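Local coordinates for methanol--corrinoid protein co-methyltransferase (Methanosarcina barkeri, PDB 2I2X), which transfers the methyl group of methanol to the cob(I)amide carried by its partner MtaC, the first step of methanogenesis from methanol, at residues S162-G167 / P265-G270; I194-I199 / A215-C220. One frame throughout, in Å; residues are numbered along the deposited sequence.

Strand 160-163 leads into residues 162-167, the first half of contact 1. The chain then runs through helix 181-210, which carries residues 194-199, and returns on strand 213-216 to residues 215-220. Contact 2 joins these last two segments and closes a short loop. The chain continues through helix 240-259 to residues 265-270, where contact 1 closes a much longer loop. Contact 2 lies wholly within that longer loop, so the two contacts nest and do not cross. Strands 160-163 and 213-216 are parallel neighbours in the TIM barrel. Contact 1 ties the end of strand 160-163 to the loop after helix 240-259, contact 2 ties an outer helix to the barrel, and both reach one zinc ion.

Contact 1. Residues S162-G167 / P265-G270; sequences SVESMG and PGKDCG. With ZN (zinc ion), chain Q; K (potassium ion), chain S.
Glu164 shares a zinc ion with Cys269 and touches Lys267 directly. Its carboxylate is split between two metals. OE1 of Glu164 binds zinc at 2.1 Å, and OE2 of the same residue binds potassium at 2.4 Å. Cys269 reaches the zinc from the other segment, its SG 2.4 Å from the ion. Cys220 is the third protein ligand, while Glu86 and Glu313 join Glu164 on potassium.

Lys267 crosses Glu164 at about a right angle. Its NZ lies 3.0 Å from OE2 of Glu164 in a weak hydrogen bond that is part of a salt bridge. The ammonium group also makes a salt bridge to Glu84 and a hydrogen bond to Glu86. It meets Asp268 as well, with Lys267 NZ 3.2 Å from Asp268 OD1, again weakly. This cluster of acids probably balances the positive charges of the lysine and potassium. CG and CD of Lys267 lie against Ser162; bends at chi2 (-86°) and chi3 (-72°) then curl the chain back and bring NZ to Glu164. At Ser162 the contact is plain packing, with Ser162 OG 3.6 Å from Lys267 CG. That hydroxyl is held by the backbone oxygen of Gly216.

Residues 267-270 form a type I turn, closed by Gly270 N to Lys267 O at 2.9 Å.

The close packing is confined to Ser162, Glu164, Lys267 and Cys269, all buried. Beyond it the segments part: residues 165-167 run off toward helix 181-210, where Ser165 touches Met196 and Ile199, and Pro265 and Gly266 add almost nothing. The bound corrinoid is a near neighbour of the Glu164 side chain. Glu164 and Cys220 follow the C-terminal ends of neighbouring strands and Cys269 comes from a later loop, as in an active site at the C-terminal end of a TIM barrel.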
loop_
_atom_site.group_PDB
_atom_site.type_symbol
_atom_site.label_atom_id
_atom_site.label_comp_id
_atom_site.label_asym_id
_atom_site.label_seq_id
_atom_site.Cartn_x
_atom_site.Cartn_y
_atom_site.Cartn_z
ATOM N N SER A 162 7.038 -11.976 -21.184
ATOM C CA SER A 162 5.595 -12.060 -21.103
ATOM C C SER A 162 5.000 -10.954 -21.956
ATOM O O SER A 162 5.718 -10.031 -22.383
ATOM C CB SER A 162 5.157 -11.811 -19.665
ATOM O OG SER A 162 5.186 -12.986 -18.878
ATOM N N VAL A 163 3.689 -11.037 -22.180
ATOM C CA VAL A 163 2.917 -9.967 -22.808
ATOM C C VAL A 163 1.503 -10.163 -22.323
ATOM O O VAL A 163 1.129 -11.271 -21.976
ATOM C CB VAL A 163 2.931 -10.034 -24.390
ATOM C CG1 VAL A 163 2.624 -11.416 -24.895
ATOM C CG2 VAL A 163 1.917 -9.046 -24.994
ATOM N N GLU A 164 0.729 -9.095 -22.298
ATOM C CA GLU A 164 -0.714 -9.207 -22.133
ATOM C C GLU A 164 -1.338 -8.995 -23.511
ATOM O O GLU A 164 -1.575 -7.858 -23.909
ATOM C CB GLU A 164 -1.227 -8.123 -21.195
ATOM C CG GLU A 164 -0.259 -7.801 -20.117
ATOM C CD GLU A 164 -0.933 -7.478 -18.806
ATOM O OE1 GLU A 164 -2.166 -7.379 -18.756
ATOM O OE2 GLU A 164 -0.227 -7.305 -17.796
ATOM N N SER A 165 -1.580 -10.072 -24.242
ATOM C CA SER A 165 -1.940 -9.926 -25.659
ATOM C C SER A 165 -3.427 -9.648 -25.932
ATOM O O SER A 165 -4.276 -9.955 -25.108
ATOM C CB SER A 165 -1.383 -11.068 -26.506
ATOM O OG SER A 165 -1.844 -12.329 -26.087
ATOM N N MET A 166 -3.716 -9.054 -27.088
ATOM C CA MET A 166 -5.007 -8.465 -27.375
ATOM C C MET A 166 -5.908 -9.282 -28.330
ATOM O O MET A 166 -6.997 -8.826 -28.723
ATOM C CB MET A 166 -4.804 -7.072 -27.970
ATOM C CG MET A 166 -4.097 -6.035 -27.113
ATOM S SD MET A 166 -3.833 -4.475 -28.069
ATOM C CE MET A 166 -2.864 -5.017 -29.493
ATOM N N GLY A 167 -5.484 -10.481 -28.711
ATOM C CA GLY A 167 -6.336 -11.313 -29.581
ATOM C C GLY A 167 -7.784 -11.401 -29.104
ATOM O O GLY A 167 -8.053 -11.813 -27.975
ATOM N N PRO A 265 6.761 -18.887 -15.197
ATOM C CA PRO A 265 5.501 -18.632 -14.510
ATOM C C PRO A 265 4.591 -17.700 -15.283
ATOM O O PRO A 265 5.056 -16.709 -15.822
ATOM C CB PRO A 265 5.946 -17.965 -13.207
ATOM C CG PRO A 265 7.293 -17.331 -13.535
ATOM C CD PRO A 265 7.914 -18.214 -14.571
ATOM N N GLY A 266 3.299 -18.016 -15.345
ATOM C CA GLY A 266 2.338 -17.138 -15.992
ATOM C C GLY A 266 2.216 -15.798 -15.301
ATOM O O GLY A 266 2.499 -15.666 -14.118
ATOM N N LYS A 267 1.776 -14.802 -16.046
ATOM C CA LYS A 267 1.501 -13.470 -15.522
ATOM C C LYS A 267 0.524 -13.409 -14.389
ATOM O O LYS A 267 -0.509 -14.050 -14.408
ATOM C CB LYS A 267 0.963 -12.570 -16.630
ATOM C CG LYS A 267 2.061 -11.985 -17.498
ATOM C CD LYS A 267 2.570 -10.726 -16.869
ATOM C CE LYS A 267 1.542 -9.630 -16.996
ATOM N NZ LYS A 267 1.917 -8.527 -16.094
ATOM N N ASP A 268 0.866 -12.543 -13.440
ATOM C CA ASP A 268 0.115 -12.288 -12.215
ATOM C C ASP A 268 -1.378 -12.044 -12.399
ATOM O O ASP A 268 -2.195 -12.584 -11.658
ATOM C CB ASP A 268 0.761 -11.116 -11.465
ATOM C CG ASP A 268 0.901 -9.872 -12.321
ATOM O OD1 ASP A 268 0.503 -9.896 -13.513
ATOM O OD2 ASP A 268 1.394 -8.852 -11.804
ATOM N N CYS A 269 -1.743 -11.227 -13.371
ATOM C CA CYS A 269 -3.154 -10.884 -13.554
ATOM C C CYS A 269 -3.957 -11.999 -14.243
ATOM O O CYS A 269 -5.178 -11.857 -14.470
ATOM C CB CYS A 269 -3.312 -9.552 -14.293
ATOM S SG CYS A 269 -2.516 -9.491 -15.916
ATOM N N GLY A 270 -3.278 -13.103 -14.525
ATOM C CA GLY A 270 -3.925 -14.326 -15.022
ATOM C C GLY A 270 -4.577 -15.084 -13.878
ATOM O O GLY A 270 -4.084 -16.126 -13.439
HETATM ZN ZN ZN Q . -2.999 -7.323 -16.804
HETATM K K K S . -0.793 -5.600 -16.169
#

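Contact 2. Residues I194-I199 / A215-C220; sequences IDMELI and AGDTDC. With ZN (zinc ion), chain Q.
Met196 and Asp217 meet where helix 181-210 packs against the barrel. This is the long helix of the beta-alpha-beta crossover between parallel strands 160-163 and 213-216 of the TIM barrel. The two side chains come from opposite directions. Met196 is curled, with CG beside the backbone N (chi1 -76°) and further bends of the same sense at chi2 and chi3. The curl lays SD and CE against the aspartate. SD of Met196 is 3.3 Å from OD2 of Asp217, and CE of Met196 is 3.5 Å from CB of Asp217. Ile199 comes in across the carboxylate, its CD1 4.0 Å from Asp217 OD2. No hydrogen bond joins the two segments here; the contact is packing.

The Asp217 carboxylate is buried, but each oxygen has partners. Its CG stands anti to the backbone N (chi1 -153°) and points the group at the helix. OD1 accepts Thr218 N at 2.7 Å, nearly straight at 161°, through its anti lone pair. The same oxygen has a salt bridge to Arg253. OD2 has hydrogen bonds with Trp200 NE1 and the hydroxyl of Ser165. These grips probably fix the rotation of the group.

With an alanine at Asp217, Arg253 would probably keep Asp219 but lose one of its two acids, Trp200 NE1 would be left without this acceptor, and a gap would open beside the Met196 sulfur.

Past Asp217 the segment turns from the helix toward the metal site. Thr218 packs on Lys267 and Cys269, and at Cys220 the SG binds zinc at 2.2 Å.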
loop_
_atom_site.group_PDB
_atom_site.type_symbol
_atom_site.label_atom_id
_atom_site.label_comp_id
_atom_site.label_asym_id
_atom_site.label_seq_id
_atom_site.Cartn_x
_atom_site.Cartn_y
_atom_site.Cartn_z
ATOM N N ILE A 194 -6.365 -18.540 -31.313
ATOM C CA ILE A 194 -5.666 -18.517 -32.590
ATOM C C ILE A 194 -4.474 -17.518 -32.514
ATOM O O ILE A 194 -3.356 -17.835 -32.926
ATOM C CB ILE A 194 -6.675 -18.205 -33.783
ATOM C CG1 ILE A 194 -7.614 -19.379 -34.046
ATOM C CG2 ILE A 194 -5.967 -17.843 -35.059
ATOM C CD1 ILE A 194 -8.983 -18.940 -34.515
ATOM N N ASP A 195 -4.709 -16.330 -31.963
ATOM C CA ASP A 195 -3.643 -15.327 -31.887
ATOM C C ASP A 195 -2.560 -15.782 -30.911
ATOM O O ASP A 195 -1.367 -15.581 -31.168
ATOM C CB ASP A 195 -4.186 -13.945 -31.504
ATOM C CG ASP A 195 -3.110 -12.869 -31.493
ATOM O OD1 ASP A 195 -2.611 -12.454 -32.577
ATOM O OD2 ASP A 195 -2.771 -12.425 -30.367
ATOM N N MET A 196 -2.985 -16.440 -29.826
ATOM C CA MET A 196 -2.067 -16.907 -28.816
ATOM C C MET A 196 -1.063 -17.870 -29.425
ATOM O O MET A 196 0.126 -17.800 -29.128
ATOM C CB MET A 196 -2.814 -17.601 -27.685
ATOM C CG MET A 196 -3.521 -16.688 -26.733
ATOM S SD MET A 196 -2.403 -15.813 -25.638
ATOM C CE MET A 196 -1.732 -17.140 -24.643
ATOM N N GLU A 197 -1.531 -18.772 -30.285
ATOM C CA GLU A 197 -0.599 -19.701 -30.916
ATOM C C GLU A 197 0.438 -19.055 -31.856
ATOM O O GLU A 197 1.573 -19.497 -31.893
ATOM C CB GLU A 197 -1.326 -20.836 -31.603
ATOM C CG GLU A 197 -0.346 -21.846 -32.187
ATOM C CD GLU A 197 -0.939 -22.710 -33.262
ATOM O OE1 GLU A 197 -0.295 -23.732 -33.570
ATOM O OE2 GLU A 197 -2.041 -22.374 -33.780
ATOM N N LEU A 198 0.051 -18.008 -32.579
ATOM C CA LEU A 198 0.968 -17.289 -33.460
ATOM C C LEU A 198 2.098 -16.725 -32.622
ATOM O O LEU A 198 3.269 -17.104 -32.762
ATOM C CB LEU A 198 0.246 -16.117 -34.136
ATOM C CG LEU A 198 0.620 -15.488 -35.498
ATOM C CD1 LEU A 198 0.473 -13.972 -35.422
ATOM C CD2 LEU A 198 1.998 -15.853 -36.046
ATOM N N ILE A 199 1.739 -15.830 -31.715
ATOM C CA ILE A 199 2.739 -15.077 -30.964
ATOM C C ILE A 199 3.625 -15.934 -30.052
ATOM O O ILE A 199 4.842 -15.721 -29.989
ATOM C CB ILE A 199 2.082 -13.916 -30.213
ATOM C CG1 ILE A 199 1.078 -14.445 -29.186
ATOM C CG2 ILE A 199 1.384 -12.998 -31.221
ATOM C CD1 ILE A 199 0.491 -13.376 -28.328
ATOM N N ALA A 215 7.759 -17.109 -20.569
ATOM C CA ALA A 215 7.060 -17.260 -19.309
ATOM C C ALA A 215 5.541 -17.509 -19.415
ATOM O O ALA A 215 5.038 -18.482 -18.862
ATOM C CB ALA A 215 7.388 -16.104 -18.375
ATOM N N GLY A 216 4.818 -16.639 -20.114
ATOM C CA GLY A 216 3.383 -16.830 -20.346
ATOM C C GLY A 216 2.631 -15.511 -20.404
ATOM O O GLY A 216 3.209 -14.454 -20.144
ATOM N N ASP A 217 1.337 -15.605 -20.705
ATOM C CA ASP A 217 0.429 -14.502 -21.094
ATOM C C ASP A 217 -0.668 -14.383 -20.021
ATOM O O ASP A 217 -0.541 -14.953 -18.940
ATOM C CB ASP A 217 -0.222 -14.899 -22.433
ATOM C CG ASP A 217 -0.638 -13.715 -23.287
ATOM O OD1 ASP A 217 -1.444 -12.873 -22.848
ATOM O OD2 ASP A 217 -0.188 -13.658 -24.446
ATOM N N THR A 218 -1.751 -13.681 -20.326
ATOM C CA THR A 218 -2.865 -13.455 -19.382
ATOM C C THR A 218 -3.997 -12.979 -20.194
ATOM O O THR A 218 -3.825 -12.064 -21.022
ATOM C CB THR A 218 -2.731 -12.122 -18.604
ATOM O OG1 THR A 218 -1.462 -12.001 -18.029
ATOM C CG2 THR A 218 -3.743 -11.993 -17.551
ATOM N N ASP A 219 -5.178 -13.463 -19.853
ATOM C CA ASP A 219 -6.349 -12.903 -20.469
ATOM C C ASP A 219 -6.821 -11.558 -19.937
ATOM O O ASP A 219 -8.040 -11.293 -19.952
ATOM C CB ASP A 219 -7.501 -13.858 -20.451
ATOM C CG ASP A 219 -8.426 -13.620 -21.603
ATOM O OD1 ASP A 219 -7.913 -13.363 -22.728
ATOM O OD2 ASP A 219 -9.657 -13.669 -21.383
ATOM N N CYS A 220 -5.885 -10.719 -19.491
ATOM C CA CYS A 220 -6.206 -9.420 -18.904
ATOM C C CYS A 220 -7.160 -8.583 -19.747
ATOM O O CYS A 220 -8.115 -8.003 -19.238
ATOM C CB CYS A 220 -4.951 -8.601 -18.704
ATOM S SG CYS A 220 -5.162 -7.385 -17.327
HETATM ZN ZN ZN Q . -2.999 -7.323 -16.804
#